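Local coordinates for lipoprotein (Streptococcus pneumoniae, PDB 3CX3), which binds zinc and, as a lipoprotein homologous with the substrate-binding parts of ABC transporters, probably captures the metal for uptake by the pneumococcus, at residues I13-Y18 against N32-I37; K25-D30 against I134-L139; H65-E70 against V87-E92; K167-F172 against K192-N197; T229-S234 against G251-N256. One frame throughout, in Å; residues are numbered along the deposited sequence. Where two conformers were deposited one is given.

How the interactions relate
The five contacts fall on two lobes with a zinc site between them, made by His44, His120, His184 and Glu259. Interactions 1, 2 and 3 form one connected group. Val34 packs on Lys25 where interactions 1 and 2 meet; Glu70 OE2 lies 2.4 Å from Ser16 OG, a probable hydrogen bond between interactions 1 and 3; and Lys138 forms a salt bridge with Glu92 between interactions 2 and 3. Interactions 4 and 5 have centres about 19 Å apart and do not touch. Interactions 1 and 5, with centres about 28 Å apart, both approach the metal: the side chains of Phe17 and Glu233 lie about 7 Å and about 6 Å from it.

Interaction 1. Residues I13-Y18 against N32-I37; sequences IVTSFY and NDVRMI
Ile13 and Val34 pair side by side on two parallel strands, their side chains on the same face, and three backbone hydrogen bonds join the segments. Ile13 N meets Asp33 O at 2.6 Å, Arg35 N meets Ile13 O at 2.8 Å, and farther along Ile37 N meets Thr15 O at 2.7 Å. The closest side-chain packing is between Val14 and Ile37, which cross at about a right angle with Val14 CG1 3.3 Å from Ile37 CG1. Val14 holds that methyl anti to its own nitrogen (chi1 178°), and Phe62 touches both residues. The strands are the two ends of a beta-alpha-beta unit whose helix, 18-28, covers the face bearing Thr15, Val34 and Met36; strand 33-36 is outermost in its four-stranded parallel sheet. On the same face the selenomethionine Met36 runs past Thr15, its CG 3.7 Å from Thr15 CG2, and then bends at the selenium so that CE stops 3.8 Å from Phe17 CA, at the N-cap of the helix. Thr15 OG1 is buried here without a polar partner. The solvent side is looser. Arg35 lays its CG 3.6 Å from Ile13 O, but the chain beyond bends back to its own strand, where Arg35 NH1 comes within 2.8 Å of Asp33 OD2. That carboxylate lies well out of the guanidinium plane, with OD1 above one face, so charge alone makes the salt bridge.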
# COMPACT_ATOMS: atom_id res chain seq x y z
N ILE A 13 -7.50 13.89 12.55
CA ILE A 13 -6.42 13.39 11.69
C ILE A 13 -6.95 12.93 10.33
O ILE A 13 -7.80 12.05 10.24
CB ILE A 13 -5.58 12.24 12.37
CG1 ILE A 13 -4.67 12.81 13.46
CG2 ILE A 13 -4.78 11.47 11.37
CD1 ILE A 13 -4.09 11.75 14.40
N VAL A 14 -6.46 13.58 9.27
CA VAL A 14 -6.79 13.19 7.92
C VAL A 14 -5.64 12.38 7.32
O VAL A 14 -4.46 12.54 7.66
CB VAL A 14 -7.25 14.40 7.05
CG1 VAL A 14 -7.55 13.97 5.62
CG2 VAL A 14 -8.51 15.01 7.63
N THR A 15 -6.01 11.52 6.39
CA THR A 15 -5.21 10.39 6.00
C THR A 15 -5.43 10.15 4.52
O THR A 15 -6.55 10.31 4.04
CB THR A 15 -5.63 9.23 6.88
OG1 THR A 15 -4.64 9.07 7.92
CG2 THR A 15 -5.85 7.98 6.11
N SER A 16 -4.38 9.80 3.79
CA SER A 16 -4.48 9.81 2.33
C SER A 16 -5.31 8.65 1.81
O SER A 16 -6.38 8.87 1.22
CB SER A 16 -3.13 9.93 1.63
OG SER A 16 -2.22 8.94 2.04
N PHE A 17 -4.83 7.44 2.06
CA PHE A 17 -5.49 6.22 1.61
C PHE A 17 -5.30 5.10 2.65
O PHE A 17 -4.77 5.37 3.72
CB PHE A 17 -5.10 5.87 0.17
CG PHE A 17 -3.79 5.13 0.02
CD1 PHE A 17 -2.58 5.70 0.46
CD2 PHE A 17 -3.77 3.90 -0.62
CE1 PHE A 17 -1.36 5.02 0.30
CE2 PHE A 17 -2.58 3.21 -0.77
CZ PHE A 17 -1.35 3.79 -0.32
N TYR A 18 -5.75 3.88 2.35
CA TYR A 18 -5.96 2.84 3.38
C TYR A 18 -4.76 2.39 4.23
O TYR A 18 -4.89 2.33 5.46
CB TYR A 18 -6.69 1.61 2.84
CG TYR A 18 -6.65 0.48 3.83
CD1 TYR A 18 -7.49 0.48 4.94
CD2 TYR A 18 -5.74 -0.59 3.69
CE1 TYR A 18 -7.47 -0.57 5.88
CE2 TYR A 18 -5.70 -1.63 4.63
CZ TYR A 18 -6.57 -1.61 5.72
OH TYR A 18 -6.58 -2.60 6.66
N ASN A 32 -7.39 9.31 18.90
CA ASN A 32 -7.63 10.46 18.04
C ASN A 32 -8.80 10.29 17.08
O ASN A 32 -9.31 9.19 16.91
CB ASN A 32 -6.34 10.82 17.30
CG ASN A 32 -5.14 10.98 18.23
OD1 ASN A 32 -4.97 12.02 18.86
ND2 ASN A 32 -4.29 9.96 18.30
N ASP A 33 -9.23 11.39 16.46
CA ASP A 33 -10.25 11.33 15.41
C ASP A 33 -9.59 11.12 14.05
O ASP A 33 -9.28 12.09 13.33
CB ASP A 33 -11.13 12.59 15.42
CG ASP A 33 -12.09 12.65 14.23
OD1 ASP A 33 -12.54 11.59 13.72
OD2 ASP A 33 -12.40 13.78 13.79
N VAL A 34 -9.40 9.85 13.70
CA VAL A 34 -8.71 9.46 12.47
C VAL A 34 -9.73 9.16 11.39
O VAL A 34 -10.47 8.19 11.47
CB VAL A 34 -7.77 8.24 12.66
CG1 VAL A 34 -7.07 7.90 11.35
CG2 VAL A 34 -6.74 8.51 13.74
N ARG A 35 -9.74 10.03 10.38
CA ARG A 35 -10.55 9.86 9.18
C ARG A 35 -9.69 9.88 7.91
O ARG A 35 -8.54 10.34 7.92
CB ARG A 35 -11.67 10.90 9.12
CG ARG A 35 -11.42 12.14 9.96
CD ARG A 35 -12.38 13.24 9.59
NE ARG A 35 -13.65 13.11 10.28
CZ ARG A 35 -14.10 13.98 11.18
NH1 ARG A 35 -13.37 15.05 11.49
NH2 ARG A 35 -15.27 13.79 11.78
N MSE A 36 -10.25 9.37 6.82
CA MSE A 36 -9.51 9.13 5.58
C MSE A 36 -10.03 10.06 4.47
O MSE A 36 -11.23 10.29 4.43
CB MSE A 36 -9.69 7.67 5.21
CG MSE A 36 -8.83 7.19 4.05
SE MSE A 36 -9.36 5.39 3.56
CE MSE A 36 -9.22 5.59 1.62
N ILE A 37 -9.15 10.58 3.60
CA ILE A 37 -9.56 11.55 2.56
C ILE A 37 -10.72 11.03 1.71
O ILE A 37 -11.43 11.82 1.05
CB ILE A 37 -8.39 12.07 1.66
CG1 ILE A 37 -7.63 13.18 2.37
CG2 ILE A 37 -8.90 12.67 0.38
CD1 ILE A 37 -6.43 13.69 1.59

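Interaction 2. Residues K25-D30 against I134-L139; sequences KEVSGD and IIADKL
Val27 reaches from the last turn of helix 18-28 onto helix 125-142, and its two methyls divide the work. With CG1 anti to the backbone nitrogen (chi1 168°), that branch lies 3.9 Å from Ala136 CB and 4.2 Å from Leu139 CD2. The other branch, CG2, takes the place beside the nitrogen and meets Ile135 CG2 at 4.1 Å. Ile135 answers with its short branch: its CG2 is the arm anti to the nitrogen, while CG1 swings beside it (chi1 -73°), and the two side chains pass at a slant. Leu139 is less relaxed, its first torsion lying between staggered positions at -107°, yet this brings CD2 to 3.9 Å from Ser28 OG as well as to Val27. The serine hydroxyl spends its polarity elsewhere, in a hydrogen bond with Asn32 ND2, and offers Leu139 only van der Waals contact. Tyr150 of helix 147-173 touches both Val27 and Ser28, while Leu88 of the neighbouring sheet touches Leu139. One branched residue thus fits against Ile135 and Ala136 and, one turn on, Leu139, in the apolar helix-to-helix packing expected where helices cover a parallel sheet in an alpha/beta lobe of a solute-binding protein.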
# COMPACT_ATOMS: atom_id res chain seq x y z
N LYS A 25 -4.49 4.58 12.70
CA LYS A 25 -5.51 4.03 13.58
C LYS A 25 -4.98 2.93 14.51
O LYS A 25 -5.37 2.84 15.67
CB LYS A 25 -6.70 3.51 12.77
CG LYS A 25 -7.84 4.50 12.63
CD LYS A 25 -9.15 3.81 12.27
CE LYS A 25 -10.36 4.60 12.78
NZ LYS A 25 -10.65 4.36 14.23
N GLU A 26 -4.09 2.10 13.99
CA GLU A 26 -3.45 1.08 14.83
C GLU A 26 -2.46 1.69 15.81
O GLU A 26 -2.31 1.18 16.92
CB GLU A 26 -2.80 -0.01 13.98
CG GLU A 26 -3.49 -1.35 14.12
CD GLU A 26 -3.85 -2.00 12.80
OE1 GLU A 26 -3.23 -3.03 12.46
OE2 GLU A 26 -4.76 -1.50 12.10
N VAL A 27 -1.81 2.78 15.41
CA VAL A 27 -0.85 3.44 16.28
C VAL A 27 -1.54 4.25 17.38
O VAL A 27 -1.01 4.39 18.48
CB VAL A 27 0.18 4.30 15.49
CG1 VAL A 27 0.98 5.21 16.42
CG2 VAL A 27 1.14 3.39 14.69
N SER A 28 -2.73 4.76 17.07
CA SER A 28 -3.48 5.63 17.99
C SER A 28 -4.38 4.86 18.97
O SER A 28 -4.70 5.36 20.06
CB SER A 28 -4.29 6.66 17.20
OG SER A 28 -3.45 7.70 16.71
N GLY A 29 -4.78 3.65 18.58
CA GLY A 29 -5.70 2.83 19.37
C GLY A 29 -7.09 3.44 19.41
O GLY A 29 -7.89 3.23 18.49
N ASP A 30 -7.36 4.20 20.47
CA ASP A 30 -8.67 4.83 20.70
C ASP A 30 -8.56 6.35 20.92
O ASP A 30 -9.55 7.00 21.26
CB ASP A 30 -9.37 4.18 21.90
CG ASP A 30 -8.51 4.18 23.17
OD1 ASP A 30 -7.37 4.71 23.17
OD2 ASP A 30 -8.98 3.62 24.19
N ILE A 134 7.87 5.19 12.16
CA ILE A 134 7.95 6.58 11.72
C ILE A 134 6.69 7.31 12.14
O ILE A 134 6.75 8.42 12.66
CB ILE A 134 8.13 6.72 10.19
CG1 ILE A 134 9.34 5.92 9.71
CG2 ILE A 134 8.26 8.20 9.83
CD1 ILE A 134 9.51 5.78 8.18
N ILE A 135 5.55 6.67 11.92
CA ILE A 135 4.26 7.26 12.25
C ILE A 135 4.22 7.61 13.73
O ILE A 135 3.96 8.77 14.10
CB ILE A 135 3.07 6.36 11.82
CG1 ILE A 135 2.92 6.39 10.29
CG2 ILE A 135 1.79 6.76 12.53
CD1 ILE A 135 1.84 5.49 9.71
N ALA A 136 4.49 6.60 14.57
CA ALA A 136 4.49 6.80 16.01
C ALA A 136 5.46 7.91 16.40
O ALA A 136 5.07 8.82 17.10
CB ALA A 136 4.83 5.49 16.74
N ASP A 137 6.70 7.85 15.91
CA ASP A 137 7.69 8.90 16.17
C ASP A 137 7.16 10.31 15.90
O ASP A 137 7.13 11.17 16.80
CB ASP A 137 8.96 8.67 15.36
CG ASP A 137 9.76 7.46 15.84
OD1 ASP A 137 10.88 7.23 15.34
OD2 ASP A 137 9.27 6.73 16.73
N LYS A 138 6.72 10.53 14.67
CA LYS A 138 6.22 11.84 14.26
C LYS A 138 4.98 12.20 15.05
O LYS A 138 4.86 13.33 15.52
CB LYS A 138 5.93 11.88 12.75
CG LYS A 138 7.15 11.74 11.86
CD LYS A 138 6.72 11.61 10.39
CE LYS A 138 7.70 12.24 9.41
NZ LYS A 138 9.12 11.76 9.56
N LEU A 139 4.08 11.24 15.21
CA LEU A 139 2.92 11.43 16.08
C LEU A 139 3.34 11.77 17.51
O LEU A 139 2.75 12.66 18.15
CB LEU A 139 1.98 10.22 16.07
CG LEU A 139 0.65 10.39 15.32
CD1 LEU A 139 0.83 11.13 13.99
CD2 LEU A 139 -0.11 9.06 15.11

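Interaction 3. Residues H65-E70 against V87-E92; sequences HSHTLE and VLEASE
The imidazole of His65 has Ser91 over one face, with Ser91 CB 4.0 Å from His65 CE1, while its edge nitrogens bond elsewhere: ND1 to Glu131 and NE2 to the carbonyl of Pro119. Trp122 packs edge-to-face with the same ring. The His67 ring is met at its edge by the carboxylate of Glu89, the two planes 38° apart. His67 ND1 donates to Glu89 OE1 at 2.4 Å, a length so short that its exact value is doubtful. The backbone His67 N reaches that same oxygen at 2.5 Å, along the lone pair turned away from OE2. Glu89 gets there by an extended chain whose CG is anti to the nitrogen (chi1 -166°). At the start of the loop, His65 O takes two bonds from Ser91, in the type I beta turn Glu89-Glu92 at the end of edge strand 86-89 of the parallel sheet: Ser91 N at 3.0 Å, almost in line with the carbonyl, and Ser91 OG at 2.7 Å from 41° above its plane. A water donates to Ser91 OG and also bonds Ser66 OG, closing a bridge across the segments. Within residues 65-70, Glu70 clasps the loop, OE2 to His65 N at 2.6 Å and OE1 to Ser66 N at 2.9 Å, each oxygen met on its syn side. Two carboxylates therefore fasten this loop after strand 61-64 by receiving backbone N-H groups.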
# COMPACT_ATOMS: atom_id res chain seq x y z
N HIS A 65 1.56 8.83 2.54
CA HIS A 65 2.58 7.79 2.42
C HIS A 65 3.94 8.37 2.06
O HIS A 65 4.88 8.24 2.84
CB HIS A 65 2.14 6.69 1.44
CG HIS A 65 3.20 5.66 1.13
ND1 HIS A 65 3.68 4.75 2.05
CD2 HIS A 65 3.81 5.34 -0.04
CE1 HIS A 65 4.58 3.96 1.48
NE2 HIS A 65 4.66 4.29 0.20
N SER A 66 4.02 9.04 0.90
CA SER A 66 5.32 9.38 0.29
C SER A 66 5.22 10.43 -0.80
O SER A 66 4.23 10.51 -1.51
CB SER A 66 5.92 8.12 -0.33
OG SER A 66 7.07 8.41 -1.08
N HIS A 67 6.29 11.21 -0.97
CA HIS A 67 6.30 12.26 -1.97
C HIS A 67 6.22 11.67 -3.38
O HIS A 67 5.72 12.32 -4.30
CB HIS A 67 7.52 13.19 -1.80
CG HIS A 67 8.84 12.47 -1.86
ND1 HIS A 67 9.50 12.03 -0.73
CD2 HIS A 67 9.64 12.14 -2.90
CE1 HIS A 67 10.63 11.44 -1.08
NE2 HIS A 67 10.74 11.49 -2.39
N THR A 68 6.70 10.44 -3.52
CA THR A 68 6.66 9.65 -4.76
C THR A 68 5.29 9.01 -5.11
O THR A 68 5.16 8.33 -6.16
CB THR A 68 7.70 8.52 -4.69
OG1 THR A 68 7.28 7.54 -3.74
CG2 THR A 68 9.02 9.05 -4.23
N LEU A 69 4.28 9.21 -4.25
CA LEU A 69 2.94 8.66 -4.49
C LEU A 69 1.91 9.80 -4.50
O LEU A 69 1.45 10.25 -5.56
CB LEU A 69 2.59 7.64 -3.39
CG LEU A 69 1.85 6.32 -3.70
CD1 LEU A 69 0.87 5.94 -2.54
CD2 LEU A 69 1.16 6.28 -5.10
N GLU A 70 1.56 10.27 -3.31
CA GLU A 70 0.76 11.46 -3.17
C GLU A 70 1.64 12.68 -3.49
O GLU A 70 2.25 13.28 -2.59
CB GLU A 70 0.15 11.52 -1.78
CG GLU A 70 -0.54 10.22 -1.34
CD GLU A 70 0.32 9.39 -0.39
OE1 GLU A 70 1.55 9.24 -0.67
OE2 GLU A 70 -0.25 8.92 0.64
N VAL A 87 1.93 18.16 8.67
CA VAL A 87 1.89 17.33 7.48
C VAL A 87 2.98 16.30 7.67
O VAL A 87 4.15 16.65 7.89
CB VAL A 87 2.09 18.14 6.16
CG1 VAL A 87 1.69 17.31 4.94
CG2 VAL A 87 1.29 19.42 6.18
N LEU A 88 2.61 15.03 7.61
CA LEU A 88 3.53 13.93 7.95
C LEU A 88 3.68 12.90 6.82
O LEU A 88 2.72 12.24 6.43
CB LEU A 88 3.09 13.25 9.27
CG LEU A 88 3.05 14.22 10.48
CD1 LEU A 88 2.54 13.56 11.73
CD2 LEU A 88 4.43 14.83 10.75
N GLU A 89 4.91 12.79 6.29
CA GLU A 89 5.24 11.79 5.25
C GLU A 89 5.69 10.54 6.00
O GLU A 89 6.76 10.54 6.61
CB GLU A 89 6.30 12.31 4.28
CG GLU A 89 6.45 11.48 2.98
CD GLU A 89 7.80 11.66 2.23
OE1 GLU A 89 7.83 11.62 0.99
OE2 GLU A 89 8.85 11.86 2.85
N ALA A 90 4.87 9.49 5.95
CA ALA A 90 5.01 8.34 6.83
C ALA A 90 6.15 7.43 6.44
O ALA A 90 6.63 6.66 7.26
CB ALA A 90 3.70 7.56 6.91
N SER A 91 6.59 7.53 5.18
CA SER A 91 7.72 6.74 4.72
C SER A 91 8.98 7.55 4.66
O SER A 91 9.96 7.13 4.04
CB SER A 91 7.44 6.14 3.34
OG SER A 91 7.32 7.15 2.34
N GLU A 92 8.97 8.73 5.28
CA GLU A 92 10.09 9.65 5.12
C GLU A 92 11.37 9.03 5.65
O GLU A 92 11.42 8.52 6.77
CB GLU A 92 9.79 10.95 5.82
CG GLU A 92 10.71 12.09 5.43
CD GLU A 92 10.63 13.22 6.42
OE1 GLU A 92 10.98 14.36 6.06
OE2 GLU A 92 10.18 12.95 7.56
O HOH W 1 9.25 8.14 0.69

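Interaction 4. Residues K167-F172 against K192-N197; sequences KFQPKF and KRFGLN
Near the end of helix 147-173, the long helix that spans the two lobes in metal-binding proteins of this family, Phe172 packs on Phe194 in the turn that follows helix 188-193 and leads to the edge strand 198-200. The two rings meet obliquely, their planes at 45° and their centroids 4.7 Å apart. Phe172 CD2 comes to 3.3 Å from Phe194 CD2, and Phe172 CE2 lies above one face of the Phe194 ring, toward its rim. Arg193 CG covers the opposite face, while its guanidinium goes on to salt bridges with Asp124 and Glu126. Helix 268-281 adds Met276, which touches Phe168 and Phe194, and Ala280, which touches Phe172. On the other side of the Phe172 ring from CD2, CD1 receives Leu196 CD1 at 3.6 Å, the two side chains crossing at about a right angle. Phe168 contributes its CB, 4.1 Å from Phe194 CE2. Gln169 bends at its second torsion (chi2 54°) and swings its amide across to the edge of the Phe194 ring, where OE1 is 3.6 Å from Phe194 CD2 and NE2 makes a weak hydrogen bond with Arg193 O at 3.4 Å.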
# COMPACT_ATOMS: atom_id res chain seq x y z
N LYS A 167 6.06 -16.89 9.60
CA LYS A 167 5.07 -17.87 9.21
C LYS A 167 5.23 -18.17 7.73
O LYS A 167 5.28 -19.33 7.33
CB LYS A 167 3.66 -17.36 9.54
CG LYS A 167 2.51 -18.34 9.32
CD LYS A 167 1.22 -17.75 9.89
CE LYS A 167 -0.01 -18.32 9.24
NZ LYS A 167 -0.44 -19.55 9.94
N PHE A 168 5.38 -17.12 6.93
CA PHE A 168 5.40 -17.23 5.47
C PHE A 168 6.72 -17.53 4.75
O PHE A 168 6.70 -18.02 3.62
CB PHE A 168 4.73 -16.00 4.85
CG PHE A 168 3.26 -16.12 4.80
CD1 PHE A 168 2.64 -16.70 3.70
CD2 PHE A 168 2.48 -15.71 5.87
CE1 PHE A 168 1.26 -16.84 3.66
CE2 PHE A 168 1.09 -15.85 5.83
CZ PHE A 168 0.50 -16.41 4.73
N GLN A 169 7.86 -17.26 5.38
CA GLN A 169 9.13 -17.50 4.70
C GLN A 169 9.24 -18.95 4.20
O GLN A 169 9.60 -19.16 3.04
CB GLN A 169 10.33 -17.07 5.55
CG GLN A 169 11.66 -17.02 4.79
CD GLN A 169 11.62 -16.16 3.51
OE1 GLN A 169 11.08 -16.58 2.48
NE2 GLN A 169 12.23 -14.98 3.57
N PRO A 170 8.91 -19.95 5.06
CA PRO A 170 8.89 -21.34 4.60
C PRO A 170 7.91 -21.62 3.47
O PRO A 170 8.29 -22.26 2.49
CB PRO A 170 8.51 -22.13 5.86
CG PRO A 170 9.00 -21.27 6.96
CD PRO A 170 8.62 -19.89 6.50
N LYS A 171 6.67 -21.14 3.59
CA LYS A 171 5.66 -21.29 2.53
C LYS A 171 6.28 -21.01 1.17
O LYS A 171 6.27 -21.85 0.27
CB LYS A 171 4.49 -20.32 2.76
CG LYS A 171 3.93 -20.32 4.16
CD LYS A 171 2.48 -20.76 4.21
CE LYS A 171 1.99 -20.76 5.65
NZ LYS A 171 0.51 -20.85 5.74
N PHE A 172 6.86 -19.81 1.03
CA PHE A 172 7.46 -19.37 -0.22
C PHE A 172 8.80 -20.05 -0.51
O PHE A 172 9.26 -20.04 -1.65
CB PHE A 172 7.60 -17.85 -0.25
CG PHE A 172 6.30 -17.10 -0.07
CD1 PHE A 172 5.36 -17.03 -1.10
CD2 PHE A 172 6.02 -16.44 1.11
CE1 PHE A 172 4.17 -16.32 -0.94
CE2 PHE A 172 4.83 -15.74 1.28
CZ PHE A 172 3.92 -15.69 0.25
N LYS A 192 10.12 -9.71 -3.50
CA LYS A 192 11.56 -9.65 -3.28
C LYS A 192 11.89 -10.12 -1.87
O LYS A 192 12.88 -10.83 -1.67
CB LYS A 192 12.10 -8.24 -3.54
CG LYS A 192 13.62 -8.10 -3.43
CD LYS A 192 14.09 -6.67 -3.73
CE LYS A 192 14.61 -6.52 -5.15
NZ LYS A 192 13.54 -6.17 -6.13
N ARG A 193 11.06 -9.76 -0.90
CA ARG A 193 11.25 -10.29 0.45
C ARG A 193 11.04 -11.82 0.53
O ARG A 193 11.35 -12.44 1.54
CB ARG A 193 10.39 -9.57 1.49
CG ARG A 193 10.70 -10.07 2.91
CD ARG A 193 10.55 -9.02 3.97
NE ARG A 193 11.37 -7.83 3.74
CZ ARG A 193 12.63 -7.69 4.13
NH1 ARG A 193 13.27 -8.67 4.77
NH2 ARG A 193 13.27 -6.55 3.88
N PHE A 194 10.54 -12.41 -0.54
CA PHE A 194 10.21 -13.83 -0.47
C PHE A 194 10.81 -14.70 -1.57
O PHE A 194 10.40 -15.84 -1.76
CB PHE A 194 8.70 -13.99 -0.34
CG PHE A 194 8.18 -13.53 0.97
CD1 PHE A 194 7.52 -12.31 1.09
CD2 PHE A 194 8.37 -14.30 2.12
CE1 PHE A 194 7.03 -11.87 2.32
CE2 PHE A 194 7.90 -13.87 3.36
CZ PHE A 194 7.22 -12.66 3.46
N GLY A 195 11.82 -14.17 -2.26
CA GLY A 195 12.51 -14.92 -3.30
C GLY A 195 11.71 -15.05 -4.58
O GLY A 195 12.26 -15.40 -5.63
N LEU A 196 10.42 -14.76 -4.49
CA LEU A 196 9.55 -14.71 -5.65
C LEU A 196 9.99 -13.59 -6.59
O LEU A 196 10.71 -12.67 -6.19
CB LEU A 196 8.11 -14.45 -5.22
CG LEU A 196 7.53 -15.26 -4.06
CD1 LEU A 196 6.23 -14.62 -3.61
CD2 LEU A 196 7.31 -16.72 -4.44
N ASN A 197 9.55 -13.69 -7.84
CA ASN A 197 9.63 -12.57 -8.77
C ASN A 197 8.25 -12.35 -9.39
O ASN A 197 7.54 -13.30 -9.69
CB ASN A 197 10.71 -12.76 -9.83
CG ASN A 197 10.33 -13.77 -10.87
OD1 ASN A 197 10.26 -14.97 -10.59
ND2 ASN A 197 10.10 -13.29 -12.09

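Interaction 5. Residues T229-S234 against G251-N256; sequences TIFTES and GLKTLN
Phe231 packs on Lys253 and Leu255, and can be followed outward from its backbone. Its CB lies 3.6 Å from Leu255 CB. With CG placed beside the backbone nitrogen (chi1 -69°), the ring runs alongside Lys253, and the two side chains point the same way. Ring atom CD1 is 3.7 Å from Leu255 CG, and farther out CE1 is 3.9 Å from Lys253 CB. The ring is gripped from both faces: Leu255 CG stands 4.1 Å from the Phe231 ring centroid, a CH-pi contact over one face, and Thr229 CG2 sits 3.8 Å above the opposite face of that ring, toward its rim. Ile278 and Leu279 of helix 268-281 also touch this side chain. The strands belong to a beta-alpha-beta unit, 230-232 and 252-254 joined through helix 239-245, with strand 252-254 outermost in a four-stranded parallel sheet of order 2-1-3-4, the same order as in the other lobe. Ile230 N bonds Gly251 O at 2.9 Å, and Lys253 N returns to Ile230 O at 3.0 Å. Beyond these the carbonyls of Lys253 and Thr232 crowd their neighbours in the model, which leaves the bonds they accept less certain. On the face toward helix 239-245, Leu252 leans across Ile230, and its CD2 comes to 3.3 Å from Thr232 CG2. Past the strand end, Glu233 lays its CG near Leu255 O and sends OE2 to a hydrogen bond with ND1 of His184, a zinc ligand, making Glu233 a second-shell residue of the metal site.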
# COMPACT_ATOMS: atom_id res chain seq x y z
N THR A 229 -2.53 -18.50 -13.08
CA THR A 229 -3.49 -17.54 -12.57
C THR A 229 -2.93 -16.15 -12.81
O THR A 229 -1.79 -15.87 -12.46
CB THR A 229 -3.75 -17.77 -11.05
OG1 THR A 229 -4.31 -19.07 -10.84
CG2 THR A 229 -4.67 -16.73 -10.47
N ILE A 230 -3.72 -15.29 -13.45
CA ILE A 230 -3.42 -13.88 -13.42
C ILE A 230 -4.20 -13.32 -12.22
O ILE A 230 -5.36 -13.67 -12.02
CB ILE A 230 -3.73 -13.15 -14.77
CG1 ILE A 230 -5.08 -13.57 -15.34
CG2 ILE A 230 -2.63 -13.45 -15.81
CD1 ILE A 230 -5.46 -12.83 -16.60
N PHE A 231 -3.53 -12.53 -11.40
CA PHE A 231 -4.16 -11.96 -10.22
C PHE A 231 -4.72 -10.56 -10.49
O PHE A 231 -3.97 -9.59 -10.59
CB PHE A 231 -3.18 -11.92 -9.04
CG PHE A 231 -2.82 -13.27 -8.48
CD1 PHE A 231 -3.73 -13.99 -7.71
CD2 PHE A 231 -1.55 -13.80 -8.70
CE1 PHE A 231 -3.39 -15.25 -7.16
CE2 PHE A 231 -1.19 -15.06 -8.17
CZ PHE A 231 -2.11 -15.78 -7.39
N THR A 232 -6.04 -10.45 -10.61
CA THR A 232 -6.69 -9.16 -10.75
C THR A 232 -7.05 -8.59 -9.40
O THR A 232 -6.81 -9.22 -8.37
CB THR A 232 -7.98 -9.23 -11.59
OG1 THR A 232 -8.79 -10.33 -11.17
CG2 THR A 232 -7.65 -9.37 -13.06
N GLU A 233 -7.60 -7.38 -9.41
CA GLU A 233 -8.32 -6.83 -8.26
C GLU A 233 -9.81 -6.79 -8.58
O GLU A 233 -10.25 -7.21 -9.65
CB GLU A 233 -7.83 -5.42 -7.93
CG GLU A 233 -6.32 -5.24 -7.90
CD GLU A 233 -5.90 -3.91 -8.53
OE1 GLU A 233 -6.82 -3.16 -8.95
OE2 GLU A 233 -4.69 -3.62 -8.62
N SER A 234 -10.59 -6.28 -7.63
CA SER A 234 -11.99 -5.94 -7.91
C SER A 234 -11.93 -4.74 -8.83
O SER A 234 -12.24 -4.85 -10.03
CB SER A 234 -12.74 -5.58 -6.62
OG SER A 234 -13.91 -4.83 -6.93
N GLY A 251 -7.14 -18.98 -16.24
CA GLY A 251 -7.05 -18.75 -14.79
C GLY A 251 -7.00 -17.33 -14.26
O GLY A 251 -6.05 -16.60 -14.52
N LEU A 252 -8.02 -16.96 -13.47
CA LEU A 252 -8.14 -15.63 -12.85
C LEU A 252 -8.45 -15.66 -11.35
O LEU A 252 -9.46 -16.23 -10.93
CB LEU A 252 -9.22 -14.79 -13.55
CG LEU A 252 -8.83 -13.54 -14.35
CD1 LEU A 252 -10.07 -12.86 -14.88
CD2 LEU A 252 -8.04 -12.59 -13.50
N LYS A 253 -7.59 -15.03 -10.55
CA LYS A 253 -7.84 -14.81 -9.12
C LYS A 253 -7.46 -13.40 -8.70
O LYS A 253 -6.54 -12.81 -9.25
CB LYS A 253 -7.12 -15.83 -8.24
CG LYS A 253 -7.83 -17.16 -8.19
CD LYS A 253 -7.61 -17.87 -6.86
CE LYS A 253 -6.23 -18.50 -6.79
NZ LYS A 253 -6.18 -19.63 -5.81
N THR A 254 -8.18 -12.87 -7.72
CA THR A 254 -8.00 -11.50 -7.27
C THR A 254 -7.07 -11.42 -6.06
O THR A 254 -7.19 -12.22 -5.14
CB THR A 254 -9.35 -10.80 -6.98
OG1 THR A 254 -9.15 -9.74 -6.03
CG2 THR A 254 -10.34 -11.77 -6.42
N LEU A 255 -6.16 -10.45 -6.10
CA LEU A 255 -5.11 -10.26 -5.09
C LEU A 255 -5.08 -8.76 -4.72
O LEU A 255 -4.86 -7.93 -5.61
CB LEU A 255 -3.79 -10.65 -5.73
CG LEU A 255 -2.62 -11.48 -5.16
CD1 LEU A 255 -1.38 -10.75 -5.57
CD2 LEU A 255 -2.63 -11.75 -3.64
N ASN A 256 -5.28 -8.42 -3.45
CA ASN A 256 -5.39 -7.01 -3.00
C ASN A 256 -4.04 -6.31 -2.69
O ASN A 256 -3.29 -6.74 -1.80
CB ASN A 256 -6.27 -6.91 -1.75
CG ASN A 256 -7.24 -5.73 -1.79
OD1 ASN A 256 -8.44 -5.89 -1.48
ND2 ASN A 256 -6.74 -4.55 -2.13
O HOH W 2 -4.14 -8.03 -8.10